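Local coordinates for protein L-talarate/galactarate dehydratase (Salmonella typhimurium, PDB 2PP0) that catalyses the magnesium-dependent dehydration of L-talarate and galactarate to 5-keto-4-deoxy-D-glucarate and also epimerises L-talarate to galactarate, at residues Gly25-Trp30 / Gly102-Asp107; Leu33-Leu38 / Glu59-Ile64; Ala65-Arg70 / Ser133-Ala138. One frame throughout, in Å; residues are numbered along the deposited sequence.

All three contacts belong to the N-terminal capping domain and share one antiparallel sheet. Contact 2 joins strands 28-40 and 57-69, contact 1 ties the beginning of strand 28-40 to the loop before helix 108-118, and contact 3 sets the far half of strand 57-69 against helix 127-146. The centres of contacts 1 and 3 are about 10 Å apart, and D26 OD2 bonds to S69 OG at 2.7 Å. Contact 2 passes directly into contact 3, with L33 CD2 3.8 Å from A65 CB. Contact 2 comes nearest the active site: the side chain of V60 is about 4 Å from that of the substrate-binding K82, and about 9 Å from that of the catalytic H328.

Contact 1: Gly25-Trp30 / Gly102-Asp107; sequences GDRIEW and GEDPND
The carbonyl oxygen of D26 faces D104, whose CA-H points at D26 O over 3.4 Å in a weak contact, and it also takes a true bond from R27. The R27 chain bends at its second torsion (chi2 -72°), which turns the guanidinium back along its own segment. NH1 of R27 then reaches D26 O at 2.9 Å, the oxygen in the guanidinium plane but the donor 49° above the carbonyl plane. On the way CD of R27 passes 3.2 Å from G102 O. The guanidinium does not bond D104 directly; NH1 and OD2 of D104 share a water instead, 3.0 Å from R27 NH1, while K153 of the second subunit forms a salt bridge with the same carboxylate oxygen. R27 NH2 goes to A22 O. I28 uses both its backbone groups: I28 N donates to E103 O at 3.0 Å, and I28 O accepts from G102 N, one residue earlier, at 3.0 Å and 173°. The CA-H of R27 adds a weak approach to E103 O. Beside this polar network, I28 and P105 run antiparallel alongside each other, I28 CG1 3.8 Å from P105 CB, and both rest on helix 127-146 through L139 and M142. D26 OD1 accepts from R27 N at 2.6 Å and from D71 N, whereas OD2 meets R146 and S69 OG. In D104, OD1 accepts from N106 N, so an Asx turn overlaps the type I beta turn from D104 to D107 that leads into helix 108-118 of the capping domain.

Contact 2: Leu33-Leu38 / Glu59-Ile64; sequences LSLAFL and EVAIII
L35 and I63 run alongside each other from neighbouring strands, with L35 CD1 3.9 Å from I63 CG1, at the middle of one face of the strand pair. That methyl gets there because the leucine CG is anti to the backbone N (chi1 172°), and the end of the side chain leans toward the neighbouring strand. Helix 86-96 covers this face, Q87 and Y90 meeting L35. Next along it, A61 supplies a single methyl against the F37 ring, CB to CE1 at 3.6 Å. On the face of S34, A36 and L38, L38 and V60 pack flank to flank, their CB atoms 4.1 Å apart, and the V60 side chain lies about 4 Å from that of K82, which binds substrate. Between the faces the two inner strands of the capping domain's four-stranded sheet form a regular antiparallel ladder. S34-I64, A36-I62 and L38-V60 are hydrogen-bonded pairs, each closed by two N-H...O bonds; the one from A36 N to I62 O measures 2.9 Å and lies in the carbonyl plane. L35-I63 and F37-A61 are the non-hydrogen-bonded pairs between them. At the polar edge E59 takes chi1 67°, its CG between N and carbonyl carbon, and from there its extended chain brings the carboxylate across F37 at a slant, its plane 22° from that of the ring. E59 CD is 3.5 Å from F37 CD1. Strand cohesion thus rests on six backbone bonds, supported by apolar contacts on both faces. The one charged group across the pair meets a ring in van der Waals contact, from which the charge probably gains little.

Contact 3: Ala65-Arg70 / Ser133-Ala138; sequences AEIRSR and SPIDIA
A65 presses its one methyl onto the helix, CB meeting P134 CB at 3.6 Å, with the proline carbonyl carbon equally close and I135 CG1 a little farther away at 4.1 Å. Two residues on, and on the same face of the strand, I67 stretches toward the next turn. Its CG1 is anti to the carbonyl carbon and its chi2 is 176°, so the extended arm carries CD1 between two helix residues, 3.9 Å from A138 CB and 4.0 Å from I135 CG2. The side-chain contacts across are all apolar. Strand and helix axes come within 7.6 Å and cross at -42°, a short separation consistent with alanines A65 and A138 at the interface. This is the packing of sheet on helix that builds the alpha+beta capping domain of the mandelate racemase family: helix 127-146 lies on one face of the antiparallel sheet. Around this core, L139 and M142 of the same helix continue the row against I67, I28 of the adjacent strand touches it too, and L100 meets I135. Backbone bonds to G77 and G75 of strand 74-81 hold A65 and I67 in line. The helix is kinked near P134, whose ring has no N-H to give to the preceding turn; I135 N has no bond to that turn either, and the proline ring also touches S79. D136, turned from the strand, bonds S309 OG through OD1; S133 OG bonds P303 O, in the barrel domain.

Contact 1: Gly25-Trp30 / Gly102-Asp107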
ATOM      1  N   GLY B  25       3.370   6.155  21.549  1.00 37.45           N
ATOM      2  CA  GLY B  25       3.395   6.853  20.273  1.00 34.80           C
ATOM      3  C   GLY B  25       3.431   8.373  20.322  1.00 34.26           C
ATOM      4  O   GLY B  25       2.981   8.991  21.287  1.00 33.06           O
ATOM      5  N   ASP B  26       3.971   8.971  19.261  1.00 32.61           N
ATOM      6  CA  ASP B  26       4.073  10.418  19.140  1.00 32.05           C
ATOM      7  C   ASP B  26       2.661  11.008  19.079  1.00 32.14           C
ATOM      8  O   ASP B  26       1.678  10.277  18.925  1.00 31.66           O
ATOM      9  CB  ASP B  26       4.852  10.780  17.868  1.00 31.35           C
ATOM     10  CG  ASP B  26       5.436  12.180  17.917  1.00 32.71           C
ATOM     11  OD1 ASP B  26       5.103  12.926  18.865  1.00 34.11           O
ATOM     12  OD2 ASP B  26       6.225  12.539  17.007  1.00 29.71           O
ATOM     13  N   ARG B  27       2.563  12.328  19.195  1.00 32.14           N
ATOM     14  CA  ARG B  27       1.276  13.007  19.176  1.00 31.85           C
ATOM     15  C   ARG B  27       1.353  14.352  18.466  1.00 31.29           C
ATOM     16  O   ARG B  27       2.325  15.089  18.618  1.00 30.67           O
ATOM     17  CB  ARG B  27       0.785  13.229  20.610  1.00 33.27           C
ATOM     18  CG  ARG B  27       0.418  11.964  21.360  1.00 34.94           C
ATOM     19  CD  ARG B  27      -0.871  11.368  20.819  1.00 37.09           C
ATOM     20  NE  ARG B  27      -1.354  10.266  21.647  1.00 39.46           N
ATOM     21  CZ  ARG B  27      -0.848   9.036  21.634  1.00 40.40           C
ATOM     22  NH1 ARG B  27       0.165   8.738  20.829  1.00 39.17           N
ATOM     23  NH2 ARG B  27      -1.363   8.102  22.423  1.00 40.02           N
ATOM     24  N   ILE B  28       0.329  14.676  17.683  1.00 28.71           N
ATOM     25  CA  ILE B  28       0.307  15.956  16.989  1.00 29.93           C
ATOM     26  C   ILE B  28      -0.048  17.023  18.030  1.00 30.56           C
ATOM     27  O   ILE B  28      -0.952  16.820  18.840  1.00 31.46           O
ATOM     28  CB  ILE B  28      -0.754  15.967  15.848  1.00 31.21           C
ATOM     29  CG1 ILE B  28      -0.341  14.977  14.746  1.00 29.28           C
ATOM     30  CG2 ILE B  28      -0.889  17.379  15.272  1.00 28.87           C
ATOM     31  CD1 ILE B  28      -1.386  14.768  13.652  1.00 27.70           C
ATOM     32  N   GLU B  29       0.659  18.150  18.020  1.00 30.47           N
ATOM     33  CA  GLU B  29       0.369  19.201  18.991  1.00 32.65           C
ATOM     34  C   GLU B  29       0.163  20.573  18.366  1.00 32.42           C
ATOM     35  O   GLU B  29      -0.271  21.499  19.044  1.00 33.29           O
ATOM     36  CB  GLU B  29       1.494  19.299  20.036  1.00 34.31           C
ATOM     37  CG  GLU B  29       1.768  18.001  20.785  1.00 35.17           C
ATOM     38  CD  GLU B  29       2.651  18.208  22.002  1.00 37.56           C
ATOM     39  OE1 GLU B  29       3.586  19.034  21.917  1.00 35.12           O
ATOM     40  OE2 GLU B  29       2.416  17.536  23.032  1.00 37.31           O
ATOM     41  N   TRP B  30       0.463  20.701  17.080  1.00 32.31           N
ATOM     42  CA  TRP B  30       0.328  21.986  16.402  1.00 32.16           C
ATOM     43  C   TRP B  30       0.128  21.823  14.901  1.00 32.18           C
ATOM     44  O   TRP B  30       0.759  20.972  14.272  1.00 29.81           O
ATOM     45  CB  TRP B  30       1.586  22.817  16.645  1.00 32.87           C
ATOM     46  CG  TRP B  30       1.565  24.190  16.056  1.00 31.08           C
ATOM     47  CD1 TRP B  30       0.978  25.302  16.589  1.00 30.39           C
ATOM     48  CD2 TRP B  30       2.205  24.615  14.845  1.00 30.52           C
ATOM     49  NE1 TRP B  30       1.220  26.392  15.790  1.00 31.52           N
ATOM     50  CE2 TRP B  30       1.971  25.999  14.713  1.00 29.16           C
ATOM     51  CE3 TRP B  30       2.958  23.960  13.860  1.00 31.24           C
ATOM     52  CZ2 TRP B  30       2.463  26.745  13.638  1.00 30.41           C
ATOM     53  CZ3 TRP B  30       3.448  24.703  12.789  1.00 32.61           C
ATOM     54  CH2 TRP B  30       3.196  26.081  12.688  1.00 30.04           C
ATOM     55  N   GLY B 102      -3.691  15.723  19.274  1.00 30.61           N
ATOM     56  CA  GLY B 102      -3.759  14.538  20.111  1.00 30.86           C
ATOM     57  C   GLY B 102      -3.746  13.215  19.362  1.00 30.58           C
ATOM     58  O   GLY B 102      -3.817  12.148  19.973  1.00 29.92           O
ATOM     59  N   GLU B 103      -3.651  13.270  18.039  1.00 31.45           N
ATOM     60  CA  GLU B 103      -3.635  12.050  17.236  1.00 30.88           C
ATOM     61  C   GLU B 103      -2.214  11.542  16.986  1.00 29.97           C
ATOM     62  O   GLU B 103      -1.275  12.330  16.859  1.00 27.15           O
ATOM     63  CB  GLU B 103      -4.318  12.299  15.887  1.00 33.00           C
ATOM     64  CG  GLU B 103      -5.828  12.568  15.963  1.00 34.76           C
ATOM     65  CD  GLU B 103      -6.611  11.363  16.445  1.00 34.29           C
ATOM     66  OE1 GLU B 103      -6.330  10.247  15.966  1.00 37.34           O
ATOM     67  OE2 GLU B 103      -7.514  11.526  17.291  1.00 34.94           O
ATOM     68  N   ASP B 104      -2.060  10.221  16.926  1.00 29.53           N
ATOM     69  CA  ASP B 104      -0.754   9.623  16.643  1.00 29.60           C
ATOM     70  C   ASP B 104      -0.577   9.850  15.145  1.00 28.72           C
ATOM     71  O   ASP B 104      -1.264   9.233  14.336  1.00 29.39           O
ATOM     72  CB  ASP B 104      -0.772   8.122  16.935  1.00 29.88           C
ATOM     73  CG  ASP B 104       0.568   7.463  16.677  1.00 28.42           C
ATOM     74  OD1 ASP B 104       1.291   7.925  15.775  1.00 27.84           O
ATOM     75  OD2 ASP B 104       0.889   6.474  17.369  1.00 30.16           O
ATOM     76  N   PRO B 105       0.365  10.721  14.757  1.00 26.77           N
ATOM     77  CA  PRO B 105       0.604  11.021  13.342  1.00 26.10           C
ATOM     78  C   PRO B 105       0.925   9.854  12.410  1.00 27.20           C
ATOM     79  O   PRO B 105       0.794   9.982  11.192  1.00 26.51           O
ATOM     80  CB  PRO B 105       1.728  12.053  13.399  1.00 25.42           C
ATOM     81  CG  PRO B 105       2.514  11.608  14.604  1.00 25.56           C
ATOM     82  CD  PRO B 105       1.410  11.327  15.605  1.00 26.21           C
ATOM     83  N   ASN B 106       1.336   8.717  12.963  1.00 26.39           N
ATOM     84  CA  ASN B 106       1.663   7.576  12.116  1.00 26.21           C
ATOM     85  C   ASN B 106       0.452   6.839  11.559  1.00 24.75           C
ATOM     86  O   ASN B 106       0.553   6.190  10.522  1.00 25.45           O
ATOM     87  CB  ASN B 106       2.559   6.600  12.879  1.00 25.34           C
ATOM     88  CG  ASN B 106       3.837   7.258  13.338  1.00 25.93           C
ATOM     89  OD1 ASN B 106       4.019   7.529  14.526  1.00 27.62           O
ATOM     90  ND2 ASN B 106       4.717   7.554  12.389  1.00 20.29           N
ATOM     91  N   ASP B 107      -0.682   6.939  12.242  1.00 26.85           N
ATOM     92  CA  ASP B 107      -1.909   6.273  11.804  1.00 26.20           C
ATOM     93  C   ASP B 107      -2.632   7.170  10.803  1.00 26.24           C
ATOM     94  O   ASP B 107      -3.718   7.689  11.063  1.00 25.47           O
ATOM     95  CB  ASP B 107      -2.787   5.964  13.021  1.00 25.38           C
ATOM     96  CG  ASP B 107      -2.116   4.986  13.980  1.00 28.17           C
ATOM     97  OD1 ASP B 107      -1.123   4.359  13.560  1.00 26.70           O
ATOM     98  OD2 ASP B 107      -2.578   4.825  15.136  1.00 26.12           O
TER
HETATM   99  O   HOH W   1       0.265   5.923  19.865  1.00 43.18           O

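Contact 2: Leu33-Leu38 / Glu59-Ile64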
ATOM      1  N   LEU B  33      -2.338  26.161   8.822  1.00 30.53           N
ATOM      2  CA  LEU B  33      -2.848  26.112   7.458  1.00 30.34           C
ATOM      3  C   LEU B  33      -2.660  27.474   6.815  1.00 30.70           C
ATOM      4  O   LEU B  33      -2.801  28.505   7.475  1.00 32.01           O
ATOM      5  CB  LEU B  33      -4.333  25.745   7.459  1.00 31.15           C
ATOM      6  CG  LEU B  33      -4.728  24.454   8.185  1.00 32.39           C
ATOM      7  CD1 LEU B  33      -6.238  24.282   8.123  1.00 33.44           C
ATOM      8  CD2 LEU B  33      -4.026  23.256   7.552  1.00 31.18           C
ATOM      9  N   SER B  34      -2.330  27.478   5.531  1.00 30.41           N
ATOM     10  CA  SER B  34      -2.130  28.723   4.807  1.00 31.08           C
ATOM     11  C   SER B  34      -2.796  28.691   3.440  1.00 32.94           C
ATOM     12  O   SER B  34      -2.851  27.645   2.786  1.00 32.50           O
ATOM     13  CB  SER B  34      -0.634  28.999   4.614  1.00 32.58           C
ATOM     14  OG  SER B  34       0.031  29.172   5.854  1.00 32.42           O
ATOM     15  N   LEU B  35      -3.324  29.840   3.025  1.00 31.63           N
ATOM     16  CA  LEU B  35      -3.932  29.976   1.711  1.00 31.31           C
ATOM     17  C   LEU B  35      -3.098  31.036   1.017  1.00 31.52           C
ATOM     18  O   LEU B  35      -3.094  32.199   1.425  1.00 32.88           O
ATOM     19  CB  LEU B  35      -5.387  30.447   1.795  1.00 31.84           C
ATOM     20  CG  LEU B  35      -5.988  30.781   0.421  1.00 33.62           C
ATOM     21  CD1 LEU B  35      -5.894  29.557  -0.486  1.00 31.67           C
ATOM     22  CD2 LEU B  35      -7.447  31.238   0.567  1.00 31.92           C
ATOM     23  N   ALA B  36      -2.378  30.632  -0.019  1.00 31.31           N
ATOM     24  CA  ALA B  36      -1.537  31.563  -0.752  1.00 32.18           C
ATOM     25  C   ALA B  36      -1.928  31.573  -2.215  1.00 32.35           C
ATOM     26  O   ALA B  36      -2.597  30.658  -2.693  1.00 32.30           O
ATOM     27  CB  ALA B  36      -0.066  31.165  -0.606  1.00 31.75           C
ATOM     28  N   PHE B  37      -1.516  32.615  -2.924  1.00 32.75           N
ATOM     29  CA  PHE B  37      -1.809  32.714  -4.339  1.00 34.25           C
ATOM     30  C   PHE B  37      -0.543  32.956  -5.139  1.00 36.07           C
ATOM     31  O   PHE B  37       0.180  33.933  -4.926  1.00 37.57           O
ATOM     32  CB  PHE B  37      -2.841  33.812  -4.591  1.00 35.05           C
ATOM     33  CG  PHE B  37      -4.240  33.405  -4.229  1.00 35.52           C
ATOM     34  CD1 PHE B  37      -5.016  32.669  -5.120  1.00 34.99           C
ATOM     35  CD2 PHE B  37      -4.764  33.707  -2.977  1.00 35.82           C
ATOM     36  CE1 PHE B  37      -6.290  32.239  -4.767  1.00 34.80           C
ATOM     37  CE2 PHE B  37      -6.040  33.278  -2.613  1.00 34.58           C
ATOM     38  CZ  PHE B  37      -6.802  32.543  -3.510  1.00 34.05           C
ATOM     39  N   LEU B  38      -0.283  32.031  -6.051  1.00 36.53           N
ATOM     40  CA  LEU B  38       0.875  32.067  -6.924  1.00 38.10           C
ATOM     41  C   LEU B  38       0.468  32.811  -8.191  1.00 38.97           C
ATOM     42  O   LEU B  38      -0.360  32.330  -8.963  1.00 38.51           O
ATOM     43  CB  LEU B  38       1.286  30.634  -7.258  1.00 39.78           C
ATOM     44  CG  LEU B  38       2.421  30.382  -8.244  1.00 42.49           C
ATOM     45  CD1 LEU B  38       3.733  30.778  -7.602  1.00 43.89           C
ATOM     46  CD2 LEU B  38       2.446  28.907  -8.628  1.00 42.50           C
ATOM     47  N   GLU B  59      -3.473  32.867 -11.889  1.00 35.64           N
ATOM     48  CA  GLU B  59      -2.887  32.595 -10.582  1.00 34.79           C
ATOM     49  C   GLU B  59      -3.259  31.187 -10.151  1.00 34.53           C
ATOM     50  O   GLU B  59      -4.156  30.569 -10.728  1.00 33.16           O
ATOM     51  CB  GLU B  59      -3.396  33.597  -9.540  1.00 35.24           C
ATOM     52  CG  GLU B  59      -4.885  33.465  -9.228  1.00 36.36           C
ATOM     53  CD  GLU B  59      -5.336  34.385  -8.109  1.00 36.93           C
ATOM     54  OE1 GLU B  59      -4.486  35.117  -7.555  1.00 36.87           O
ATOM     55  OE2 GLU B  59      -6.542  34.373  -7.778  1.00 36.66           O
ATOM     56  N   VAL B  60      -2.558  30.676  -9.144  1.00 32.94           N
ATOM     57  CA  VAL B  60      -2.834  29.343  -8.628  1.00 30.17           C
ATOM     58  C   VAL B  60      -2.985  29.416  -7.118  1.00 30.44           C
ATOM     59  O   VAL B  60      -2.108  29.938  -6.421  1.00 31.15           O
ATOM     60  CB  VAL B  60      -1.697  28.349  -8.967  1.00 31.05           C
ATOM     61  CG1 VAL B  60      -2.032  26.960  -8.416  1.00 27.92           C
ATOM     62  CG2 VAL B  60      -1.498  28.278 -10.466  1.00 29.03           C
ATOM     63  N   ALA B  61      -4.109  28.921  -6.614  1.00 28.82           N
ATOM     64  CA  ALA B  61      -4.346  28.908  -5.180  1.00 29.35           C
ATOM     65  C   ALA B  61      -3.537  27.743  -4.619  1.00 29.82           C
ATOM     66  O   ALA B  61      -3.495  26.667  -5.217  1.00 30.25           O
ATOM     67  CB  ALA B  61      -5.826  28.700  -4.886  1.00 29.02           C
ATOM     68  N   ILE B  62      -2.890  27.963  -3.481  1.00 29.58           N
ATOM     69  CA  ILE B  62      -2.087  26.925  -2.845  1.00 28.72           C
ATOM     70  C   ILE B  62      -2.491  26.834  -1.381  1.00 28.49           C
ATOM     71  O   ILE B  62      -2.403  27.819  -0.652  1.00 31.23           O
ATOM     72  CB  ILE B  62      -0.571  27.258  -2.908  1.00 30.86           C
ATOM     73  CG1 ILE B  62      -0.106  27.371  -4.365  1.00 30.68           C
ATOM     74  CG2 ILE B  62       0.227  26.185  -2.170  1.00 28.05           C
ATOM     75  CD1 ILE B  62      -0.134  26.063  -5.139  1.00 32.60           C
ATOM     76  N   ILE B  63      -2.951  25.666  -0.950  1.00 27.33           N
ATOM     77  CA  ILE B  63      -3.329  25.499   0.449  1.00 28.32           C
ATOM     78  C   ILE B  63      -2.238  24.644   1.086  1.00 30.78           C
ATOM     79  O   ILE B  63      -1.999  23.504   0.680  1.00 31.39           O
ATOM     80  CB  ILE B  63      -4.710  24.819   0.610  1.00 27.16           C
ATOM     81  CG1 ILE B  63      -5.797  25.646  -0.094  1.00 27.64           C
ATOM     82  CG2 ILE B  63      -5.077  24.724   2.088  1.00 26.90           C
ATOM     83  CD1 ILE B  63      -5.744  25.588  -1.618  1.00 30.02           C
ATOM     84  N   ILE B  64      -1.568  25.213   2.079  1.00 31.93           N
ATOM     85  CA  ILE B  64      -0.463  24.542   2.751  1.00 30.85           C
ATOM     86  C   ILE B  64      -0.808  24.111   4.164  1.00 30.87           C
ATOM     87  O   ILE B  64      -1.528  24.806   4.881  1.00 31.54           O
ATOM     88  CB  ILE B  64       0.759  25.484   2.834  1.00 31.54           C
ATOM     89  CG1 ILE B  64       1.050  26.067   1.458  1.00 31.35           C
ATOM     90  CG2 ILE B  64       1.980  24.736   3.355  1.00 29.59           C
ATOM     91  CD1 ILE B  64       2.040  27.216   1.490  1.00 32.74           C
TER

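Contact 3: Ala65-Arg70 / Ser133-Ala138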
ATOM      1  N   ALA B  65      -0.295  22.952   4.559  1.00 30.52           N
ATOM      2  CA  ALA B  65      -0.499  22.453   5.909  1.00 30.05           C
ATOM      3  C   ALA B  65       0.873  22.165   6.509  1.00 31.45           C
ATOM      4  O   ALA B  65       1.749  21.602   5.848  1.00 31.68           O
ATOM      5  CB  ALA B  65      -1.340  21.183   5.900  1.00 30.35           C
ATOM      6  N   GLU B  66       1.059  22.577   7.757  1.00 31.54           N
ATOM      7  CA  GLU B  66       2.309  22.346   8.474  1.00 30.79           C
ATOM      8  C   GLU B  66       1.887  21.708   9.787  1.00 30.49           C
ATOM      9  O   GLU B  66       1.017  22.233  10.484  1.00 28.88           O
ATOM     10  CB  GLU B  66       3.033  23.668   8.721  1.00 31.20           C
ATOM     11  CG  GLU B  66       3.418  24.393   7.444  1.00 31.41           C
ATOM     12  CD  GLU B  66       3.950  25.787   7.705  1.00 35.94           C
ATOM     13  OE1 GLU B  66       5.038  25.903   8.311  1.00 35.15           O
ATOM     14  OE2 GLU B  66       3.278  26.768   7.311  1.00 34.80           O
ATOM     15  N   ILE B  67       2.481  20.559  10.102  1.00 28.60           N
ATOM     16  CA  ILE B  67       2.152  19.815  11.312  1.00 27.99           C
ATOM     17  C   ILE B  67       3.416  19.542  12.127  1.00 29.23           C
ATOM     18  O   ILE B  67       4.452  19.178  11.570  1.00 27.85           O
ATOM     19  CB  ILE B  67       1.496  18.448  10.954  1.00 29.15           C
ATOM     20  CG1 ILE B  67       0.279  18.667  10.047  1.00 30.64           C
ATOM     21  CG2 ILE B  67       1.079  17.709  12.223  1.00 26.81           C
ATOM     22  CD1 ILE B  67      -0.373  17.360   9.564  1.00 29.85           C
ATOM     23  N   ARG B  68       3.331  19.736  13.440  1.00 29.38           N
ATOM     24  CA  ARG B  68       4.462  19.487  14.329  1.00 31.44           C
ATOM     25  C   ARG B  68       4.025  18.555  15.445  1.00 30.43           C
ATOM     26  O   ARG B  68       2.944  18.714  16.010  1.00 31.21           O
ATOM     27  CB  ARG B  68       5.005  20.808  14.895  1.00 31.94           C
ATOM     28  CG  ARG B  68       5.882  21.535  13.893  1.00 33.86           C
ATOM     29  CD  ARG B  68       6.277  22.939  14.328  1.00 37.61           C
ATOM     30  NE  ARG B  68       7.060  23.582  13.275  1.00 39.41           N
ATOM     31  CZ  ARG B  68       8.315  23.254  12.964  1.00 43.60           C
ATOM     32  NH1 ARG B  68       8.947  22.296  13.634  1.00 43.25           N
ATOM     33  NH2 ARG B  68       8.931  23.865  11.960  1.00 44.26           N
ATOM     34  N   SER B  69       4.863  17.570  15.748  1.00 30.19           N
ATOM     35  CA  SER B  69       4.541  16.592  16.783  1.00 31.42           C
ATOM     36  C   SER B  69       5.243  16.863  18.114  1.00 31.41           C
ATOM     37  O   SER B  69       6.229  17.599  18.185  1.00 30.55           O
ATOM     38  CB  SER B  69       4.918  15.188  16.307  1.00 32.24           C
ATOM     39  OG  SER B  69       6.328  15.066  16.210  1.00 32.93           O
ATOM     40  N   ARG B  70       4.720  16.244  19.165  1.00 31.45           N
ATOM     41  CA  ARG B  70       5.269  16.375  20.499  1.00 33.91           C
ATOM     42  C   ARG B  70       6.753  16.001  20.516  1.00 35.44           C
ATOM     43  O   ARG B  70       7.567  16.696  21.120  1.00 36.08           O
ATOM     44  CB  ARG B  70       4.507  15.454  21.452  1.00 35.55           C
ATOM     45  CG  ARG B  70       5.042  15.424  22.874  1.00 35.19           C
ATOM     46  CD  ARG B  70       4.510  14.200  23.585  1.00 35.45           C
ATOM     47  NE  ARG B  70       5.015  12.978  22.964  1.00 36.63           N
ATOM     48  CZ  ARG B  70       4.545  11.760  23.214  1.00 37.54           C
ATOM     49  NH1 ARG B  70       3.553  11.598  24.077  1.00 37.13           N
ATOM     50  NH2 ARG B  70       5.067  10.705  22.604  1.00 37.09           N
ATOM     51  N   SER B 133      -6.078  16.653   1.642  1.00 28.94           N
ATOM     52  CA  SER B 133      -4.824  16.483   0.902  1.00 29.28           C
ATOM     53  C   SER B 133      -3.565  17.103   1.528  1.00 29.98           C
ATOM     54  O   SER B 133      -2.552  16.415   1.704  1.00 29.62           O
ATOM     55  CB  SER B 133      -4.975  17.018  -0.523  1.00 28.80           C
ATOM     56  OG  SER B 133      -5.734  16.130  -1.321  1.00 33.24           O
ATOM     57  N   PRO B 134      -3.601  18.407   1.856  1.00 28.76           N
ATOM     58  CA  PRO B 134      -2.417  19.043   2.458  1.00 28.93           C
ATOM     59  C   PRO B 134      -1.987  18.320   3.732  1.00 28.40           C
ATOM     60  O   PRO B 134      -0.798  18.093   3.973  1.00 29.98           O
ATOM     61  CB  PRO B 134      -2.894  20.464   2.763  1.00 29.17           C
ATOM     62  CG  PRO B 134      -4.016  20.684   1.764  1.00 28.82           C
ATOM     63  CD  PRO B 134      -4.724  19.361   1.763  1.00 29.27           C
ATOM     64  N   ILE B 135      -2.973  17.970   4.547  1.00 27.90           N
ATOM     65  CA  ILE B 135      -2.734  17.283   5.806  1.00 26.20           C
ATOM     66  C   ILE B 135      -2.184  15.871   5.591  1.00 25.57           C
ATOM     67  O   ILE B 135      -1.172  15.493   6.199  1.00 23.76           O
ATOM     68  CB  ILE B 135      -4.035  17.242   6.632  1.00 26.49           C
ATOM     69  CG1 ILE B 135      -4.415  18.672   7.040  1.00 29.22           C
ATOM     70  CG2 ILE B 135      -3.859  16.366   7.861  1.00 27.90           C
ATOM     71  CD1 ILE B 135      -5.829  18.818   7.590  1.00 28.48           C
ATOM     72  N   ASP B 136      -2.839  15.106   4.723  1.00 23.81           N
ATOM     73  CA  ASP B 136      -2.411  13.743   4.423  1.00 25.50           C
ATOM     74  C   ASP B 136      -0.974  13.747   3.909  1.00 25.80           C
ATOM     75  O   ASP B 136      -0.149  12.938   4.337  1.00 26.06           O
ATOM     76  CB  ASP B 136      -3.326  13.115   3.359  1.00 25.53           C
ATOM     77  CG  ASP B 136      -2.925  11.682   3.008  1.00 24.22           C
ATOM     78  OD1 ASP B 136      -3.195  10.772   3.816  1.00 23.43           O
ATOM     79  OD2 ASP B 136      -2.340  11.466   1.927  1.00 24.88           O
ATOM     80  N   ILE B 137      -0.687  14.662   2.988  1.00 26.14           N
ATOM     81  CA  ILE B 137       0.635  14.778   2.396  1.00 26.97           C
ATOM     82  C   ILE B 137       1.674  15.167   3.460  1.00 28.02           C
ATOM     83  O   ILE B 137       2.782  14.621   3.480  1.00 27.66           O
ATOM     84  CB  ILE B 137       0.612  15.797   1.226  1.00 26.95           C
ATOM     85  CG1 ILE B 137      -0.225  15.224   0.066  1.00 28.03           C
ATOM     86  CG2 ILE B 137       2.019  16.098   0.740  1.00 26.19           C
ATOM     87  CD1 ILE B 137      -0.363  16.174  -1.133  1.00 28.43           C
ATOM     88  N   ALA B 138       1.308  16.085   4.351  1.00 25.84           N
ATOM     89  CA  ALA B 138       2.214  16.511   5.417  1.00 27.09           C
ATOM     90  C   ALA B 138       2.523  15.334   6.343  1.00 27.85           C
ATOM     91  O   ALA B 138       3.647  15.195   6.827  1.00 27.45           O
ATOM     92  CB  ALA B 138       1.593  17.663   6.220  1.00 26.21           C
TER